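Side-chain contacts in carbonic anhydrase (Sordaria macrospora, PDB 4O1J), which probably catalyses the reversible hydration of carbon dioxide to hydrogencarbonate and a proton with one zinc ion in each subunit: residues Gly30-Gln35 with Gly68-Asp73; Thr140-Tyr143 with Leu149-Ile152. One frame throughout, in Å; residues are numbered along the deposited sequence.

Contact 1 of 2, residues Gly30-Gln35 with Gly68-Asp73; sequences GYKAHQ and GMQPGD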
loop_
_atom_site.group_PDB
_atom_site.type_symbol
_atom_site.label_atom_id
_atom_site.label_comp_id
_atom_site.label_asym_id
_atom_site.label_seq_id
_atom_site.Cartn_x
_atom_site.Cartn_y
_atom_site.Cartn_z
ATOM N N GLY A 30 26.658 0.406 -28.311
ATOM C CA GLY A 30 27.629 0.159 -29.366
ATOM C C GLY A 30 29.011 -0.085 -28.781
ATOM O O GLY A 30 29.718 -1.025 -29.176
ATOM N N TYR A 31 29.379 0.744 -27.807
ATOM C CA TYR A 31 30.675 0.634 -27.138
ATOM C C TYR A 31 30.833 -0.653 -26.324
ATOM O O TYR A 31 31.842 -1.361 -26.448
ATOM C CB TYR A 31 30.880 1.837 -26.214
ATOM C CG TYR A 31 32.113 1.744 -25.343
ATOM C CD1 TYR A 31 33.385 1.974 -25.858
ATOM C CD2 TYR A 31 31.998 1.396 -23.998
ATOM C CE1 TYR A 31 34.509 1.878 -25.051
ATOM C CE2 TYR A 31 33.109 1.292 -23.188
ATOM C CZ TYR A 31 34.363 1.534 -23.716
ATOM O OH TYR A 31 35.471 1.432 -22.902
ATOM N N LYS A 32 29.826 -0.954 -25.508
ATOM C CA LYS A 32 29.797 -2.176 -24.713
ATOM C C LYS A 32 29.837 -3.414 -25.605
ATOM O O LYS A 32 30.454 -4.423 -25.255
ATOM C CB LYS A 32 28.546 -2.205 -23.824
ATOM C CG LYS A 32 28.798 -1.831 -22.371
ATOM C CD LYS A 32 29.594 -2.916 -21.672
ATOM C CE LYS A 32 29.892 -2.557 -20.235
ATOM N NZ LYS A 32 30.731 -3.610 -19.602
ATOM N N ALA A 33 29.178 -3.329 -26.758
ATOM C CA ALA A 33 29.126 -4.453 -27.681
ATOM C C ALA A 33 30.432 -4.641 -28.440
ATOM O O ALA A 33 30.767 -5.764 -28.815
ATOM C CB ALA A 33 27.980 -4.282 -28.656
ATOM N N HIS A 34 31.186 -3.567 -28.663
ATOM C CA HIS A 34 32.501 -3.743 -29.283
ATOM C C HIS A 34 33.524 -4.256 -28.270
ATOM O O HIS A 34 34.367 -5.090 -28.601
ATOM C CB HIS A 34 33.008 -2.450 -29.915
ATOM C CG HIS A 34 34.439 -2.524 -30.354
ATOM N ND1 HIS A 34 34.819 -3.086 -31.553
ATOM C CD2 HIS A 34 35.581 -2.121 -29.747
ATOM C CE1 HIS A 34 36.134 -3.025 -31.669
ATOM N NE2 HIS A 34 36.619 -2.443 -30.586
ATOM N N GLN A 35 33.451 -3.748 -27.043
ATOM C CA GLN A 35 34.345 -4.193 -25.978
ATOM C C GLN A 35 34.208 -5.697 -25.737
ATOM O O GLN A 35 35.205 -6.415 -25.638
ATOM C CB GLN A 35 34.054 -3.429 -24.683
ATOM C CG GLN A 35 34.813 -3.945 -23.468
ATOM C CD GLN A 35 34.501 -3.162 -22.201
ATOM O OE1 GLN A 35 33.743 -2.191 -22.225
ATOM N NE2 GLN A 35 35.076 -3.595 -21.083
ATOM N N GLY A 68 30.602 1.168 -8.774
ATOM C CA GLY A 68 31.525 0.825 -9.838
ATOM C C GLY A 68 31.377 -0.614 -10.291
ATOM O O GLY A 68 32.374 -1.314 -10.494
ATOM N N MET A 69 30.131 -1.061 -10.432
ATOM C CA MET A 69 29.857 -2.426 -10.870
ATOM C C MET A 69 29.121 -2.412 -12.200
ATOM O O MET A 69 28.900 -1.352 -12.783
ATOM C CB MET A 69 29.057 -3.189 -9.809
ATOM C CG MET A 69 29.822 -3.385 -8.503
ATOM S SD MET A 69 28.921 -4.295 -7.233
ATOM C CE MET A 69 29.523 -5.956 -7.493
ATOM N N GLN A 70 28.731 -3.590 -12.667
ATOM C CA GLN A 70 28.230 -3.732 -14.028
ATOM C C GLN A 70 26.749 -4.122 -14.005
ATOM O O GLN A 70 26.277 -4.666 -13.012
ATOM C CB GLN A 70 29.074 -4.775 -14.770
ATOM C CG GLN A 70 29.367 -4.424 -16.211
ATOM C CD GLN A 70 30.165 -3.141 -16.314
ATOM O OE1 GLN A 70 31.284 -3.058 -15.811
ATOM N NE2 GLN A 70 29.578 -2.121 -16.936
ATOM N N PRO A 71 26.006 -3.830 -15.087
ATOM C CA PRO A 71 24.627 -4.328 -15.145
ATOM C C PRO A 71 24.557 -5.845 -15.026
ATOM O O PRO A 71 25.198 -6.561 -15.802
ATOM C CB PRO A 71 24.133 -3.866 -16.525
ATOM C CG PRO A 71 25.355 -3.376 -17.254
ATOM C CD PRO A 71 26.298 -2.913 -16.200
ATOM N N GLY A 72 23.807 -6.316 -14.030
ATOM C CA GLY A 72 23.600 -7.734 -13.825
ATOM C C GLY A 72 24.030 -8.242 -12.460
ATOM O O GLY A 72 23.909 -9.438 -12.181
ATOM N N ASP A 73 24.529 -7.357 -11.599
ATOM C CA ASP A 73 24.994 -7.812 -10.291
ATOM C C ASP A 73 24.382 -7.048 -9.115
ATOM O O ASP A 73 24.655 -7.372 -7.960
ATOM C CB ASP A 73 26.529 -7.754 -10.212
ATOM C CG ASP A 73 27.091 -6.415 -10.622
ATOM O OD1 ASP A 73 26.403 -5.399 -10.413
ATOM O OD2 ASP A 73 28.234 -6.374 -11.130
#

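Contact 2 of 2, residues Thr140-Tyr143 with Leu149-Ile152; sequences TVRY and LDAI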
loop_
_atom_site.group_PDB
_atom_site.type_symbol
_atom_site.label_atom_id
_atom_site.label_comp_id
_atom_site.label_asym_id
_atom_site.label_seq_id
_atom_site.Cartn_x
_atom_site.Cartn_y
_atom_site.Cartn_z
ATOM N N THR A 140 8.276 10.022 12.325
ATOM C CA THR A 140 8.242 9.317 13.604
ATOM C C THR A 140 9.632 9.224 14.210
ATOM O O THR A 140 9.803 9.390 15.412
ATOM C CB THR A 140 7.647 7.899 13.459
ATOM O OG1 THR A 140 6.271 7.997 13.076
ATOM C CG2 THR A 140 7.734 7.142 14.776
ATOM N N VAL A 141 10.629 8.985 13.368
ATOM C CA VAL A 141 12.020 8.982 13.812
ATOM C C VAL A 141 12.421 10.387 14.279
ATOM O O VAL A 141 13.206 10.543 15.217
ATOM C CB VAL A 141 12.962 8.489 12.694
ATOM C CG1 VAL A 141 14.418 8.667 13.089
ATOM C CG2 VAL A 141 12.683 7.030 12.396
ATOM N N ARG A 142 11.859 11.403 13.631
ATOM C CA ARG A 142 12.113 12.791 14.007
ATOM C C ARG A 142 11.673 13.040 15.438
ATOM O O ARG A 142 12.415 13.608 16.242
ATOM C CB ARG A 142 11.375 13.754 13.073
ATOM C CG ARG A 142 12.021 15.118 12.938
ATOM C CD ARG A 142 11.005 16.235 13.033
ATOM N NE ARG A 142 10.754 16.587 14.424
ATOM C CZ ARG A 142 11.484 17.457 15.121
ATOM N NH1 ARG A 142 12.511 18.073 14.549
ATOM N NH2 ARG A 142 11.186 17.713 16.389
ATOM N N TYR A 143 10.463 12.586 15.746
ATOM C CA TYR A 143 9.833 12.834 17.036
ATOM C C TYR A 143 10.570 12.140 18.173
ATOM O O TYR A 143 10.656 12.667 19.280
ATOM C CB TYR A 143 8.384 12.351 17.011
ATOM C CG TYR A 143 7.495 13.071 16.017
ATOM C CD1 TYR A 143 7.815 14.344 15.554
ATOM C CD2 TYR A 143 6.325 12.476 15.548
ATOM C CE1 TYR A 143 6.996 15.004 14.650
ATOM C CE2 TYR A 143 5.500 13.126 14.644
ATOM C CZ TYR A 143 5.840 14.391 14.198
ATOM O OH TYR A 143 5.024 15.043 13.300
ATOM N N LEU A 149 18.326 15.784 17.427
ATOM C CA LEU A 149 18.248 16.457 16.146
ATOM C C LEU A 149 18.231 17.972 16.304
ATOM O O LEU A 149 18.903 18.686 15.558
ATOM C CB LEU A 149 17.019 15.986 15.374
ATOM C CG LEU A 149 17.023 14.527 14.902
ATOM C CD1 LEU A 149 15.704 14.190 14.238
ATOM C CD2 LEU A 149 18.183 14.254 13.946
ATOM N N ASP A 150 17.473 18.467 17.277
ATOM C CA ASP A 150 17.360 19.908 17.474
ATOM C C ASP A 150 18.657 20.551 17.985
ATOM O O ASP A 150 18.917 21.731 17.730
ATOM C CB ASP A 150 16.210 20.227 18.436
ATOM C CG ASP A 150 14.842 19.931 17.832
ATOM O OD1 ASP A 150 13.851 19.878 18.592
ATOM O OD2 ASP A 150 14.755 19.743 16.601
ATOM N N ALA A 151 19.480 19.774 18.682
ATOM C CA ALA A 151 20.702 20.313 19.271
ATOM C C ALA A 151 21.788 20.540 18.220
ATOM O O ALA A 151 22.768 21.242 18.468
ATOM C CB ALA A 151 21.212 19.390 20.363
ATOM N N ILE A 152 21.592 19.977 17.033
ATOM C CA ILE A 152 22.573 20.111 15.974
ATOM C C ILE A 152 22.430 21.487 15.337
ATOM O O ILE A 152 21.382 21.820 14.788
ATOM C CB ILE A 152 22.399 19.016 14.902
ATOM C CG1 ILE A 152 22.522 17.623 15.522
ATOM C CG2 ILE A 152 23.395 19.204 13.765
ATOM C CD1 ILE A 152 22.011 16.516 14.610
HETATM O O HOH W 1 11.138 19.553 18.296
#

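Contact 1 of 2, residues Gly30-Gln35 with Gly68-Asp73
K32, in the last turns of helix 16-35, faces Q70 in the loop 68-73, and their CA atoms, the nearest of the two segments, lie 10.9 Å apart, so two long side chains make the contact. They reach out from opposite directions. K32 bends once, at chi2 (-70°), and then runs extended through CD and CE, which carries its ammonium group to the carboxamide of Q70. The NZ of K32 lies 3.4 Å from Q70 CD and 3.7 Å from Q70 CG, so the lysine end rests against the terminal half of the glutamine. Q70 in turn bends at chi2 (62°). Its backbone is fixed by a type II beta turn running to D73, with P71 and G72 at the corners; G72, at a phi of 122°, has angles at which a CB would press on the preceding carbonyl oxygen. D73 folds back over the turn, and the N of Q70 donates to D73 OD2, on the syn side of the carboxylate, at 3.2 Å. Cutting Q70 back to an alanine would probably open a gap in front of K32 and leave its ammonium group without a neighbour on the side of the loop. F39 touches Q70 and P71 and also takes K32 in a cation-pi contact, so helix 39-43 joins the pair. Before the turn, G68 ends helix 63-66 in a Schellman motif, and M69 packs on A21 of the second subunit; beyond D73 the chain enters strand 74-79, an outermost strand of this chain's sheet.

Contact 2 of 2, residues Thr140-Tyr143 with Leu149-Ile152
R142 meets both L149 and D150, first with its aliphatic base and then with its charged end. CB has no close partner on 149-152, but CA beneath it touches L149 CD1 at 3.9 Å. CG, anti to the backbone N (chi1 -153°), lies beside the residue's own carbonyl carbon and 4.0 Å from the same methyl, CD1 of L149. Here the chain turns away: bends at chi2 and chi3 take CD and NE off the leucine and lift the guanidinium toward D150. Y143, the next residue on the same helix, brings its ring carbon CD1 to the guanidinium edge, in its plane. The backbones belong to two consecutive short helices, 136-144 and 146-151, joined through H145; V141 O takes a hydrogen bond from the H145 side chain at the joint. L149 points into this angle and also packs on L122 of helix 116-122 and on R161 and I162 of helix 155-176. Its side chain is about 12 Å from that of the zinc ligand C115, so it is packing at some remove from the metal site, in the helical part of the beta-class carbonic anhydrase chain. At the tip, NH1 of R142 forms a weak, long hydrogen bond to D150 OD2 (3.5 Å, 163°), part of a salt bridge in which the carboxylate oxygen is met at the guanidinium edge, near its plane. The guanidinium and carboxylate planes are 31° apart. A water spans the other two ends, accepting a weak bond from R142 NH2 at 2.7 Å and donating to D150 OD1 at 2.7 Å.

Contacts 1 and 2 lie on opposite sides of the chain's centre, with their centres 42 Å and their nearest atoms about 28 Å apart, and they share no helix or strand. Neither is in the core, each centre being about 22 Å from that of the chain. Contact 1 is a surface meeting of the N-terminal helix with the loop leading to strand 74-79, and it rests on a single lysine-glutamine pair. Contact 2 joins two successive short helices and is the more buried: a leucine occupies the inner side, while a weak arginine-aspartate salt bridge and a water lie at the outer side. A different subunit borders each, the second beside contact 1 and the third beside contact 2.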